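Long-range contacts in putative fimbrial associated sortase-like protein (Corynebacterium diphtheriae, PDB 6BWE), which is a class C sortase that probably cross-links pilin subunits into pili through a thioester acyl-enzyme intermediate: residues Ser29-Ala34 / Thr151-Thr156; Lys143-Ile148 / Lys158-Ala163. The protein carries 2 engineered substitutions. One frame throughout, in Å; residues are numbered along the deposited sequence.

In the fold
From the N terminus, the chain first forms helix 24-39, which holds the first half of contact 1. It then runs through four strands of the sheet before reaching the hairpin of strands 147-152 and 155-167. The turn and first strand residues, 143-148, open contact 2, and 151-156, the turn of the same hairpin, closes contact 1 across 116 intervening residues. Strand 155-167 then returns through 158-163, closing contact 2 over only nine residues. The segments alternate along the chain, so the two contacts cross. Contact 2 zips the hairpin at its far end, whereas contact 1 joins its turn to the N-terminal helix, outside the sheet of the sortase fold; the centres of the two contacts lie about 22 Å apart.

Contact 1: residues Ser29-Ala34 / Thr151-Thr156; sequences SVLEAA and TVQGET
Leu31 of helix 24-39 rests on the tip of the 147-167 hairpin through apolar contacts. Its CD2 lies 3.7 Å from Gln153 CB, the two side chains sliding past each other in opposite directions, and 4.3 Å from Val152 CG2. Val115 and Leu68, from loops, touch Leu31 and Val152 respectively.

A second group sets methyls against flat polar groups. Gln153 bends at its second torsion (chi2 -68°), which carries its amide across Val30, the two side chains at about a right angle; there Val30 CG1 sits almost squarely over the amide face, 3.5 Å from Gln153 CD. Val30 CB also lies 3.5 Å from Gln153 OE1. Glu155 stretches out beyond CG, and its carboxylate presents a face to Leu31, with CD1 3.8 Å from Glu155 OE2 and CD2 3.9 Å from OE1.

Backbone bonds shape the hairpin tip itself. Val152 to Glu155 form a type I' turn, with Gln153 and Gly154 both at positive phi; Glu155 N bonds Val152 O at 2.9 Å, and Val152 N bonds Glu155 O in return. Strand 147-152 is also tied to strand 77-83 by backbone bonds between Thr151 and Ser80.

No hydrogen bond crosses from helix to hairpin, so the contact probably rests on dispersion; the amide and carboxylate, turned face-on to the methyls, may keep their polar edges for other partners or solvent.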
loop_
_atom_site.group_PDB
_atom_site.type_symbol
_atom_site.label_atom_id
_atom_site.label_comp_id
_atom_site.label_asym_id
_atom_site.label_seq_id
_atom_site.Cartn_x
_atom_site.Cartn_y
_atom_site.Cartn_z
ATOM N N SER A 29 -15.049 -9.290 -17.262
ATOM C CA SER A 29 -13.680 -9.763 -17.036
ATOM C C SER A 29 -12.761 -8.643 -16.509
ATOM O O SER A 29 -11.940 -8.876 -15.620
ATOM C CB SER A 29 -13.115 -10.430 -18.313
ATOM O OG SER A 29 -11.703 -10.545 -18.271
ATOM N N VAL A 30 -12.922 -7.440 -17.051
ATOM C CA VAL A 30 -12.140 -6.278 -16.642
ATOM C C VAL A 30 -12.468 -5.884 -15.183
ATOM O O VAL A 30 -11.568 -5.602 -14.372
ATOM C CB VAL A 30 -12.374 -5.119 -17.617
ATOM C CG1 VAL A 30 -11.746 -3.825 -17.129
ATOM C CG2 VAL A 30 -11.836 -5.456 -19.001
ATOM N N LEU A 31 -13.753 -5.872 -14.845
ATOM C CA LEU A 31 -14.160 -5.630 -13.459
ATOM C C LEU A 31 -13.598 -6.669 -12.487
ATOM O O LEU A 31 -13.070 -6.294 -11.404
ATOM C CB LEU A 31 -15.676 -5.551 -13.349
ATOM C CG LEU A 31 -16.315 -4.330 -14.020
ATOM C CD1 LEU A 31 -17.850 -4.506 -14.069
ATOM C CD2 LEU A 31 -15.928 -3.020 -13.316
ATOM N N GLU A 32 -13.694 -7.955 -12.832
ATOM C CA GLU A 32 -13.137 -9.001 -12.018
ATOM C C GLU A 32 -11.629 -8.824 -11.862
ATOM O O GLU A 32 -11.088 -8.957 -10.767
ATOM C CB GLU A 32 -13.465 -10.390 -12.595
ATOM C CG GLU A 32 -14.802 -10.929 -12.090
ATOM C CD GLU A 32 -14.754 -11.241 -10.590
ATOM O OE1 GLU A 32 -14.050 -12.216 -10.195
ATOM O OE2 GLU A 32 -15.374 -10.484 -9.792
ATOM N N ALA A 33 -10.955 -8.548 -12.974
ATOM C CA ALA A 33 -9.505 -8.311 -12.906
ATOM C C ALA A 33 -9.168 -7.152 -11.977
ATOM O O ALA A 33 -8.158 -7.199 -11.253
ATOM C CB ALA A 33 -8.926 -8.052 -14.283
ATOM N N ALA A 34 -9.976 -6.098 -12.004
ATOM C CA ALA A 34 -9.711 -4.945 -11.121
ATOM C C ALA A 34 -9.989 -5.236 -9.651
ATOM O O ALA A 34 -9.293 -4.718 -8.759
ATOM C CB ALA A 34 -10.526 -3.761 -11.545
ATOM N N THR A 151 -19.181 5.635 -12.759
ATOM C CA THR A 151 -19.463 4.717 -13.840
ATOM C C THR A 151 -18.162 4.087 -14.292
ATOM O O THR A 151 -17.214 4.786 -14.604
ATOM C CB THR A 151 -20.187 5.410 -14.987
ATOM O OG1 THR A 151 -21.397 6.017 -14.479
ATOM C CG2 THR A 151 -20.574 4.429 -16.058
ATOM N N VAL A 152 -18.140 2.758 -14.328
ATOM C CA VAL A 152 -16.916 2.026 -14.657
ATOM C C VAL A 152 -17.319 0.742 -15.371
ATOM O O VAL A 152 -18.202 0.006 -14.902
ATOM C CB VAL A 152 -16.031 1.807 -13.391
ATOM C CG1 VAL A 152 -16.799 1.124 -12.259
ATOM C CG2 VAL A 152 -14.764 1.065 -13.717
ATOM N N GLN A 153 -16.726 0.506 -16.535
ATOM C CA GLN A 153 -17.058 -0.651 -17.380
ATOM C C GLN A 153 -18.556 -0.906 -17.511
ATOM O O GLN A 153 -19.016 -2.035 -17.401
ATOM C CB GLN A 153 -16.362 -1.883 -16.829
ATOM C CG GLN A 153 -14.840 -1.738 -16.875
ATOM C CD GLN A 153 -14.297 -1.721 -18.283
ATOM O OE1 GLN A 153 -14.508 -2.661 -19.029
ATOM N NE2 GLN A 153 -13.538 -0.670 -18.638
ATOM N N GLY A 154 -19.301 0.165 -17.719
ATOM C CA GLY A 154 -20.737 0.074 -17.949
ATOM C C GLY A 154 -21.601 0.065 -16.694
ATOM O O GLY A 154 -22.819 0.184 -16.786
ATOM N N GLU A 155 -21.010 -0.106 -15.529
ATOM C CA GLU A 155 -21.795 -0.269 -14.305
ATOM C C GLU A 155 -21.752 1.065 -13.554
ATOM O O GLU A 155 -20.766 1.787 -13.665
ATOM C CB GLU A 155 -21.212 -1.448 -13.527
ATOM C CG GLU A 155 -20.813 -1.222 -12.099
ATOM C CD GLU A 155 -20.072 -2.415 -11.540
ATOM O OE1 GLU A 155 -18.941 -2.223 -11.019
ATOM O OE2 GLU A 155 -20.599 -3.542 -11.664
ATOM N N THR A 156 -22.792 1.383 -12.785
ATOM C CA THR A 156 -22.794 2.595 -12.018
ATOM C C THR A 156 -22.871 2.253 -10.524
ATOM O O THR A 156 -23.698 1.449 -10.101
ATOM C CB THR A 156 -23.908 3.539 -12.463
ATOM O OG1 THR A 156 -23.653 3.907 -13.816
ATOM C CG2 THR A 156 -23.901 4.831 -11.627
#

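Contact 2: residues Lys143-Ile148 / Lys158-Ala163; sequences KEHDPI and KYEVDA
His145 and Glu160 lie side by side and point the same way, ring and carboxylate planes 70° apart. Glu160 OE2 meets the ring edge in its plane, 3.3 Å from His145 ND1, a weak but straight hydrogen bond. Glu160 reaches it with CG anti to its backbone N (chi1 161°) and an extended chain, whose CG packs 3.7 Å from His145 CA. Pro147 shares this face of the sheet; its CB touches Lys158 CE at 3.9 Å, and the lysine goes on to a salt bridge with Asp212. The backbones pair as an antiparallel hairpin of the sortase sheet: Ile148 and Tyr159 form a hydrogen-bonded pair, Pro147 and Glu160 a non-hydrogen-bonded one. Beyond these bridges, Val161 N to Asp146 O (3.0 Å) and His145 N to Val161 O (2.8 Å) hold a type II turn from Lys143 to Asp146. On the opposite face Ile148 crosses Val161 at a slant, CD1 to CG2 3.7 Å, while Ile148 CB and Tyr159 CB stand 4.2 Å apart. The tyrosine ring turns from Ile148, its OH hydrogen-bonded to Asp182. Asp162 and Ala163 form a classic beta bulge against Arg202; Asp162 makes a salt bridge to Arg202 and a hydrogen bond to His204.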
loop_
_atom_site.group_PDB
_atom_site.type_symbol
_atom_site.label_atom_id
_atom_site.label_comp_id
_atom_site.label_asym_id
_atom_site.label_seq_id
_atom_site.Cartn_x
_atom_site.Cartn_y
_atom_site.Cartn_z
ATOM N N LYS A 143 -22.235 18.752 0.137
ATOM C CA LYS A 143 -22.682 18.566 1.515
ATOM C C LYS A 143 -22.880 17.090 1.902
ATOM O O LYS A 143 -23.005 16.204 1.042
ATOM C CB LYS A 143 -24.011 19.299 1.696
ATOM C CG LYS A 143 -23.900 20.816 1.565
ATOM C CD LYS A 143 -25.271 21.420 1.257
ATOM C CE LYS A 143 -25.611 22.618 2.119
ATOM N NZ LYS A 143 -24.664 23.756 2.035
ATOM N N GLU A 144 -22.943 16.867 3.218
ATOM C CA GLU A 144 -23.288 15.591 3.814
ATOM C C GLU A 144 -24.570 15.058 3.165
ATOM O O GLU A 144 -25.513 15.826 2.877
ATOM C CB GLU A 144 -23.521 15.735 5.330
ATOM C CG GLU A 144 -22.316 16.167 6.173
ATOM C CD GLU A 144 -21.173 15.152 6.177
ATOM O OE1 GLU A 144 -21.401 14.015 5.719
ATOM O OE2 GLU A 144 -20.035 15.482 6.618
ATOM N N HIS A 145 -24.557 13.756 2.897
ATOM C CA HIS A 145 -25.637 13.034 2.201
ATOM C C HIS A 145 -25.746 13.254 0.693
ATOM O O HIS A 145 -26.556 12.580 0.065
ATOM C CB HIS A 145 -27.029 13.249 2.837
ATOM C CG HIS A 145 -27.024 13.149 4.324
ATOM N ND1 HIS A 145 -26.830 11.958 4.987
ATOM C CD2 HIS A 145 -27.175 14.093 5.284
ATOM C CE1 HIS A 145 -26.844 12.176 6.291
ATOM N NE2 HIS A 145 -27.052 13.462 6.495
ATOM N N ASP A 146 -24.956 14.148 0.093
ATOM C CA ASP A 146 -25.022 14.314 -1.368
ATOM C C ASP A 146 -24.600 13.008 -2.056
ATOM O O ASP A 146 -23.754 12.295 -1.535
ATOM C CB ASP A 146 -24.129 15.455 -1.844
ATOM C CG ASP A 146 -24.721 16.856 -1.556
ATOM O OD1 ASP A 146 -25.860 16.990 -0.994
ATOM O OD2 ASP A 146 -24.029 17.829 -1.956
ATOM N N PRO A 147 -25.195 12.684 -3.209
ATOM C CA PRO A 147 -24.772 11.483 -3.919
ATOM C C PRO A 147 -23.596 11.712 -4.884
ATOM O O PRO A 147 -23.435 12.805 -5.455
ATOM C CB PRO A 147 -26.015 11.114 -4.710
ATOM C CG PRO A 147 -26.601 12.431 -5.062
ATOM C CD PRO A 147 -26.382 13.279 -3.846
ATOM N N ILE A 148 -22.807 10.666 -5.045
ATOM C CA ILE A 148 -21.694 10.608 -5.999
ATOM C C ILE A 148 -21.875 9.328 -6.795
ATOM O O ILE A 148 -22.085 8.271 -6.188
ATOM C CB ILE A 148 -20.353 10.549 -5.256
ATOM C CG1 ILE A 148 -20.117 11.859 -4.475
ATOM C CG2 ILE A 148 -19.199 10.272 -6.208
ATOM C CD1 ILE A 148 -19.081 11.704 -3.375
ATOM N N LYS A 158 -23.115 3.958 -6.597
ATOM C CA LYS A 158 -23.590 5.136 -5.925
ATOM C C LYS A 158 -22.953 5.199 -4.544
ATOM O O LYS A 158 -22.875 4.206 -3.834
ATOM C CB LYS A 158 -25.118 5.155 -5.836
ATOM C CG LYS A 158 -25.689 6.436 -5.249
ATOM C CD LYS A 158 -27.232 6.386 -5.193
ATOM C CE LYS A 158 -27.765 7.669 -4.577
ATOM N NZ LYS A 158 -29.257 7.685 -4.451
ATOM N N TYR A 159 -22.467 6.379 -4.211
ATOM C CA TYR A 159 -21.906 6.657 -2.900
ATOM C C TYR A 159 -22.641 7.843 -2.317
ATOM O O TYR A 159 -23.196 8.658 -3.066
ATOM C CB TYR A 159 -20.410 6.964 -3.031
ATOM C CG TYR A 159 -19.629 5.721 -3.375
ATOM C CD1 TYR A 159 -18.999 4.986 -2.375
ATOM C CD2 TYR A 159 -19.557 5.252 -4.697
ATOM C CE1 TYR A 159 -18.326 3.804 -2.665
ATOM C CE2 TYR A 159 -18.888 4.059 -5.001
ATOM C CZ TYR A 159 -18.273 3.351 -3.981
ATOM O OH TYR A 159 -17.621 2.173 -4.215
ATOM N N GLU A 160 -22.622 7.953 -0.991
ATOM C CA GLU A 160 -23.244 9.072 -0.305
ATOM C C GLU A 160 -22.251 9.713 0.671
ATOM O O GLU A 160 -21.639 9.016 1.466
ATOM C CB GLU A 160 -24.508 8.547 0.401
ATOM C CG GLU A 160 -25.038 9.416 1.502
ATOM C CD GLU A 160 -26.314 8.860 2.129
ATOM O OE1 GLU A 160 -27.118 8.188 1.424
ATOM O OE2 GLU A 160 -26.500 9.111 3.331
ATOM N N VAL A 161 -22.137 11.039 0.637
ATOM C CA VAL A 161 -21.132 11.756 1.418
ATOM C C VAL A 161 -21.420 11.654 2.902
ATOM O O VAL A 161 -22.559 11.861 3.314
ATOM C CB VAL A 161 -21.041 13.257 1.033
ATOM C CG1 VAL A 161 -20.043 14.002 1.921
ATOM C CG2 VAL A 161 -20.637 13.396 -0.436
ATOM N N ASP A 162 -20.393 11.315 3.678
ATOM C CA ASP A 162 -20.536 11.168 5.140
ATOM C C ASP A 162 -19.488 11.924 5.965
ATOM O O ASP A 162 -19.588 11.943 7.185
ATOM C CB ASP A 162 -20.567 9.684 5.559
ATOM C CG ASP A 162 -19.304 8.926 5.157
ATOM O OD1 ASP A 162 -18.201 9.350 5.500
ATOM O OD2 ASP A 162 -19.424 7.890 4.490
ATOM N N ALA A 163 -18.506 12.553 5.325
ATOM C CA ALA A 163 -17.479 13.308 6.040
ATOM C C ALA A 163 -16.777 14.292 5.104
ATOM O O ALA A 163 -16.533 14.020 3.916
ATOM C CB ALA A 163 -16.467 12.393 6.717
#